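Local coordinates for protein prolyl oligopeptidase (Novosphingobium capsulatum, PDB 1YR2) that probably cleaves oligopeptides on the carboxyl side of proline, and more slowly of alanine, as a serine peptidase of the S9A family, at residues 167-180 / 212-224. Numbering follows the deposited sequence.
Sequences AWAASDDGRLLAYS and SGLAWLGNDALLY
The indole of Trp216 meets the hairpin 167-180 by its NE1 edge and by one face. Trp216 NE1 gives a nearly straight hydrogen bond to Ala169 O (2.9 Å, 163° at the hydrogen). The oxygen lies close to the ring plane, but the N-H reaches it from above the carbonyl plane. Ala178 N comes to the same oxygen from the opposite face, within the hairpin's own ladder, so two donors hold it. Ser171 lies over one face of the indole, with its CA 3.5 Å from the centroid of the five-membered ring, a CH-pi contact. Leu222 CD1 covers the other face toward the rim. The benzo end meets Leu176 CB and Ala178 CB, the latter 3.7 Å from Trp216 CZ2. An alanine in place of Trp216 would probably cost Ala169 O its second donor and open a gap under Ser171. Farther along, Leu214 packs its CB on Ala169 CB and its CD1 on Ala167.

At the turn, the Asn219 amide stacks on the Asp173 carboxylate, the planes 5° apart. Asn219 OD1 also takes a weak bond from Asp173 N (2.8 Å). Asp173 CG sits between its backbone N and carbonyl carbon (chi1 69°), which turns OD1 back to accept from Ser171 OG and Arg175 N; the Arg175 bond closes an Asx turn. Ser171 OG in turn accepts from Leu176 N. A water bonds to Trp216 O and Gly218 N.

Strands 163-170 and 215-216 are the first strands of successive four-stranded antiparallel sheets. The contact is thus blade against blade in the N-terminal beta-propeller.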
loop_
_atom_site.group_PDB
_atom_site.type_symbol
_atom_site.label_atom_id
_atom_site.label_comp_id
_atom_site.label_asym_id
_atom_site.label_seq_id
_atom_site.Cartn_x
_atom_site.Cartn_y
_atom_site.Cartn_z
ATOM N N ALA A 167 -12.030 7.726 15.100
ATOM C CA ALA A 167 -10.861 7.542 15.972
ATOM C C ALA A 167 -11.281 7.233 17.389
ATOM O O ALA A 167 -12.412 7.530 17.775
ATOM C CB ALA A 167 -9.986 8.808 15.962
ATOM N N TRP A 168 -10.368 6.641 18.192
ATOM C CA TRP A 168 -10.668 6.363 19.597
ATOM C C TRP A 168 -9.364 6.481 20.398
ATOM O O TRP A 168 -8.324 6.307 19.834
ATOM C CB TRP A 168 -11.312 5.004 19.819
ATOM C CG TRP A 168 -10.567 3.841 19.287
ATOM C CD1 TRP A 168 -10.700 3.306 18.067
ATOM C CD2 TRP A 168 -9.554 3.062 19.960
ATOM N NE1 TRP A 168 -9.848 2.238 17.921
ATOM C CE2 TRP A 168 -9.124 2.075 19.061
ATOM C CE3 TRP A 168 -9.004 3.087 21.220
ATOM C CZ2 TRP A 168 -8.165 1.120 19.374
ATOM C CZ3 TRP A 168 -8.027 2.124 21.550
ATOM C CH2 TRP A 168 -7.627 1.159 20.625
ATOM N N ALA A 169 -9.489 6.777 21.684
ATOM C CA ALA A 169 -8.373 6.904 22.585
ATOM C C ALA A 169 -8.861 6.582 23.966
ATOM O O ALA A 169 -9.797 7.207 24.487
ATOM C CB ALA A 169 -7.790 8.283 22.529
ATOM N N ALA A 170 -8.221 5.609 24.592
ATOM C CA ALA A 170 -8.475 5.327 25.985
ATOM C C ALA A 170 -7.700 6.327 26.864
ATOM O O ALA A 170 -6.564 6.735 26.534
ATOM C CB ALA A 170 -8.073 3.937 26.302
ATOM N N SER A 171 -8.278 6.657 28.018
ATOM C CA SER A 171 -7.616 7.504 28.997
ATOM C C SER A 171 -6.358 6.844 29.570
ATOM O O SER A 171 -6.137 5.621 29.440
ATOM C CB SER A 171 -8.597 7.893 30.143
ATOM O OG SER A 171 -9.025 6.762 30.890
ATOM N N ASP A 172 -5.538 7.645 30.250
ATOM C CA ASP A 172 -4.233 7.150 30.722
ATOM C C ASP A 172 -4.378 5.968 31.658
ATOM O O ASP A 172 -3.553 5.030 31.639
ATOM C CB ASP A 172 -3.426 8.269 31.415
ATOM C CG ASP A 172 -2.844 9.294 30.428
ATOM O OD1 ASP A 172 -3.022 9.139 29.186
ATOM O OD2 ASP A 172 -2.173 10.295 30.810
ATOM N N ASP A 173 -5.434 5.957 32.474
ATOM C CA ASP A 173 -5.648 4.835 33.399
ATOM C C ASP A 173 -6.688 3.814 32.904
ATOM O O ASP A 173 -7.030 2.869 33.616
ATOM C CB ASP A 173 -6.039 5.357 34.777
ATOM C CG ASP A 173 -7.428 5.982 34.787
ATOM O OD1 ASP A 173 -8.105 6.025 33.704
ATOM O OD2 ASP A 173 -7.907 6.519 35.835
ATOM N N GLY A 174 -7.198 4.041 31.702
ATOM C CA GLY A 174 -7.981 3.083 30.945
ATOM C C GLY A 174 -9.439 3.035 31.362
ATOM O O GLY A 174 -10.164 2.104 30.985
ATOM N N ARG A 175 -9.863 3.976 32.193
ATOM C CA ARG A 175 -11.214 3.901 32.743
ATOM C C ARG A 175 -12.273 4.597 31.887
ATOM O O ARG A 175 -13.474 4.285 32.023
ATOM C CB ARG A 175 -11.261 4.409 34.192
ATOM C CG ARG A 175 -10.423 3.603 35.196
ATOM C CD ARG A 175 -10.644 4.053 36.643
ATOM N NE ARG A 175 -12.046 3.804 37.001
ATOM C CZ ARG A 175 -12.527 2.632 37.431
ATOM N NH1 ARG A 175 -11.734 1.612 37.613
ATOM N NH2 ARG A 175 -13.826 2.494 37.687
ATOM N N LEU A 176 -11.844 5.480 30.977
ATOM C CA LEU A 176 -12.752 6.167 30.041
ATOM C C LEU A 176 -12.213 6.075 28.635
ATOM O O LEU A 176 -10.999 5.887 28.444
ATOM C CB LEU A 176 -12.852 7.654 30.387
ATOM C CG LEU A 176 -13.439 7.967 31.736
ATOM C CD1 LEU A 176 -13.202 9.456 32.020
ATOM C CD2 LEU A 176 -14.956 7.616 31.777
ATOM N N LEU A 177 -13.105 6.116 27.662
ATOM C CA LEU A 177 -12.713 6.078 26.273
ATOM C C LEU A 177 -13.423 7.182 25.519
ATOM O O LEU A 177 -14.633 7.394 25.653
ATOM C CB LEU A 177 -13.007 4.704 25.690
ATOM C CG LEU A 177 -12.540 4.548 24.250
ATOM C CD1 LEU A 177 -11.451 3.580 24.178
ATOM C CD2 LEU A 177 -13.701 4.200 23.381
ATOM N N ALA A 178 -12.640 7.902 24.746
ATOM C CA ALA A 178 -13.119 8.975 23.918
ATOM C C ALA A 178 -13.119 8.463 22.513
ATOM O O ALA A 178 -12.201 7.731 22.111
ATOM C CB ALA A 178 -12.209 10.211 24.033
ATOM N N TYR A 179 -14.143 8.846 21.737
ATOM C CA TYR A 179 -14.168 8.483 20.362
ATOM C C TYR A 179 -14.805 9.520 19.475
ATOM O O TYR A 179 -15.628 10.277 19.932
ATOM C CB TYR A 179 -14.805 7.102 20.180
ATOM C CG TYR A 179 -16.209 7.024 20.597
ATOM C CD1 TYR A 179 -16.554 6.913 21.941
ATOM C CD2 TYR A 179 -17.213 6.991 19.653
ATOM C CE1 TYR A 179 -17.890 6.813 22.321
ATOM C CE2 TYR A 179 -18.518 6.923 20.035
ATOM C CZ TYR A 179 -18.844 6.806 21.359
ATOM O OH TYR A 179 -20.164 6.710 21.741
ATOM N N SER A 180 -14.371 9.529 18.214
ATOM C CA SER A 180 -14.807 10.482 17.203
ATOM C C SER A 180 -15.770 9.817 16.219
ATOM O O SER A 180 -15.437 8.751 15.656
ATOM C CB SER A 180 -13.571 10.880 16.433
ATOM O OG SER A 180 -13.861 11.978 15.702
ATOM N N SER A 212 -8.779 16.643 13.715
ATOM C CA SER A 212 -8.277 16.636 15.086
ATOM C C SER A 212 -7.673 15.310 15.518
ATOM O O SER A 212 -8.074 14.255 15.027
ATOM C CB SER A 212 -9.483 16.885 15.956
ATOM O OG SER A 212 -9.157 17.058 17.316
ATOM N N GLY A 213 -6.763 15.370 16.459
ATOM C CA GLY A 213 -6.432 14.251 17.312
ATOM C C GLY A 213 -7.383 14.082 18.468
ATOM O O GLY A 213 -8.373 14.811 18.616
ATOM N N LEU A 214 -7.092 13.088 19.292
ATOM C CA LEU A 214 -7.767 12.905 20.549
ATOM C C LEU A 214 -6.593 12.642 21.454
ATOM O O LEU A 214 -5.823 11.697 21.222
ATOM C CB LEU A 214 -8.662 11.675 20.522
ATOM C CG LEU A 214 -9.820 11.670 19.559
ATOM C CD1 LEU A 214 -10.493 10.321 19.597
ATOM C CD2 LEU A 214 -10.788 12.797 19.856
ATOM N N ALA A 215 -6.397 13.473 22.451
ATOM C CA ALA A 215 -5.256 13.259 23.344
ATOM C C ALA A 215 -5.657 13.532 24.760
ATOM O O ALA A 215 -6.011 14.663 25.111
ATOM C CB ALA A 215 -4.098 14.150 22.975
ATOM N N TRP A 216 -5.538 12.515 25.617
ATOM C CA TRP A 216 -5.930 12.681 27.004
ATOM C C TRP A 216 -4.838 13.431 27.769
ATOM O O TRP A 216 -3.642 13.196 27.574
ATOM C CB TRP A 216 -6.152 11.306 27.651
ATOM C CG TRP A 216 -7.449 10.658 27.260
ATOM C CD1 TRP A 216 -7.676 9.834 26.193
ATOM C CD2 TRP A 216 -8.712 10.807 27.914
ATOM N NE1 TRP A 216 -8.983 9.426 26.169
ATOM C CE2 TRP A 216 -9.653 10.028 27.200
ATOM C CE3 TRP A 216 -9.133 11.485 29.056
ATOM C CZ2 TRP A 216 -10.988 9.941 27.568
ATOM C CZ3 TRP A 216 -10.432 11.408 29.429
ATOM C CH2 TRP A 216 -11.360 10.609 28.699
ATOM N N LEU A 217 -5.280 14.343 28.628
ATOM C CA LEU A 217 -4.449 15.018 29.589
ATOM C C LEU A 217 -4.813 14.383 30.913
ATOM O O LEU A 217 -5.791 14.753 31.540
ATOM C CB LEU A 217 -4.732 16.495 29.552
ATOM C CG LEU A 217 -3.794 17.386 30.330
ATOM C CD1 LEU A 217 -2.578 17.719 29.531
ATOM C CD2 LEU A 217 -4.543 18.639 30.786
ATOM N N GLY A 218 -4.065 13.379 31.291
ATOM C CA GLY A 218 -4.412 12.517 32.417
ATOM C C GLY A 218 -5.697 11.732 32.203
ATOM O O GLY A 218 -5.926 11.233 31.100
ATOM N N ASN A 219 -6.505 11.578 33.263
ATOM C CA ASN A 219 -7.684 10.704 33.215
ATOM C C ASN A 219 -9.027 11.376 33.061
ATOM O O ASN A 219 -10.018 10.679 32.892
ATOM C CB ASN A 219 -7.681 9.787 34.440
ATOM C CG ASN A 219 -6.336 9.062 34.588
ATOM O OD1 ASN A 219 -5.855 8.485 33.635
ATOM N ND2 ASN A 219 -5.753 9.117 35.736
ATOM N N ASP A 220 -9.067 12.701 33.049
ATOM C CA ASP A 220 -10.341 13.426 33.064
ATOM C C ASP A 220 -10.347 14.693 32.268
ATOM O O ASP A 220 -11.139 15.594 32.564
ATOM C CB ASP A 220 -10.708 13.779 34.505
ATOM C CG ASP A 220 -9.635 14.602 35.175
ATOM O OD1 ASP A 220 -8.704 15.088 34.481
ATOM O OD2 ASP A 220 -9.622 14.815 36.400
ATOM N N ALA A 221 -9.464 14.789 31.255
ATOM C CA ALA A 221 -9.505 15.922 30.340
ATOM C C ALA A 221 -8.911 15.483 29.010
ATOM O O ALA A 221 -8.023 14.622 28.982
ATOM C CB ALA A 221 -8.735 17.121 30.891
ATOM N N LEU A 222 -9.373 16.119 27.944
ATOM C CA LEU A 222 -9.052 15.732 26.572
ATOM C C LEU A 222 -8.729 16.972 25.747
ATOM O O LEU A 222 -9.508 17.925 25.742
ATOM C CB LEU A 222 -10.265 15.039 25.947
ATOM C CG LEU A 222 -9.944 14.403 24.588
ATOM C CD1 LEU A 222 -9.329 13.031 24.729
ATOM C CD2 LEU A 222 -11.144 14.319 23.702
ATOM N N LEU A 223 -7.568 16.967 25.101
ATOM C CA LEU A 223 -7.212 17.979 24.102
ATOM C C LEU A 223 -7.700 17.581 22.714
ATOM O O LEU A 223 -7.578 16.420 22.304
ATOM C CB LEU A 223 -5.686 18.127 24.007
ATOM C CG LEU A 223 -4.984 18.727 25.199
ATOM C CD1 LEU A 223 -3.497 18.395 25.165
ATOM C CD2 LEU A 223 -5.160 20.214 25.240
ATOM N N TYR A 224 -8.225 18.562 21.997
ATOM C CA TYR A 224 -8.792 18.351 20.684
ATOM C C TYR A 224 -8.692 19.651 19.880
ATOM O O TYR A 224 -8.412 20.721 20.416
ATOM C CB TYR A 224 -10.259 17.894 20.802
ATOM C CG TYR A 224 -11.223 18.951 21.329
ATOM C CD1 TYR A 224 -11.352 19.204 22.707
ATOM C CD2 TYR A 224 -12.011 19.694 20.465
ATOM C CE1 TYR A 224 -12.208 20.171 23.166
ATOM C CE2 TYR A 224 -12.852 20.696 20.924
ATOM C CZ TYR A 224 -12.987 20.888 22.291
ATOM O OH TYR A 224 -13.877 21.836 22.735
HETATM O O HOH W 1 -1.648 12.522 29.961
#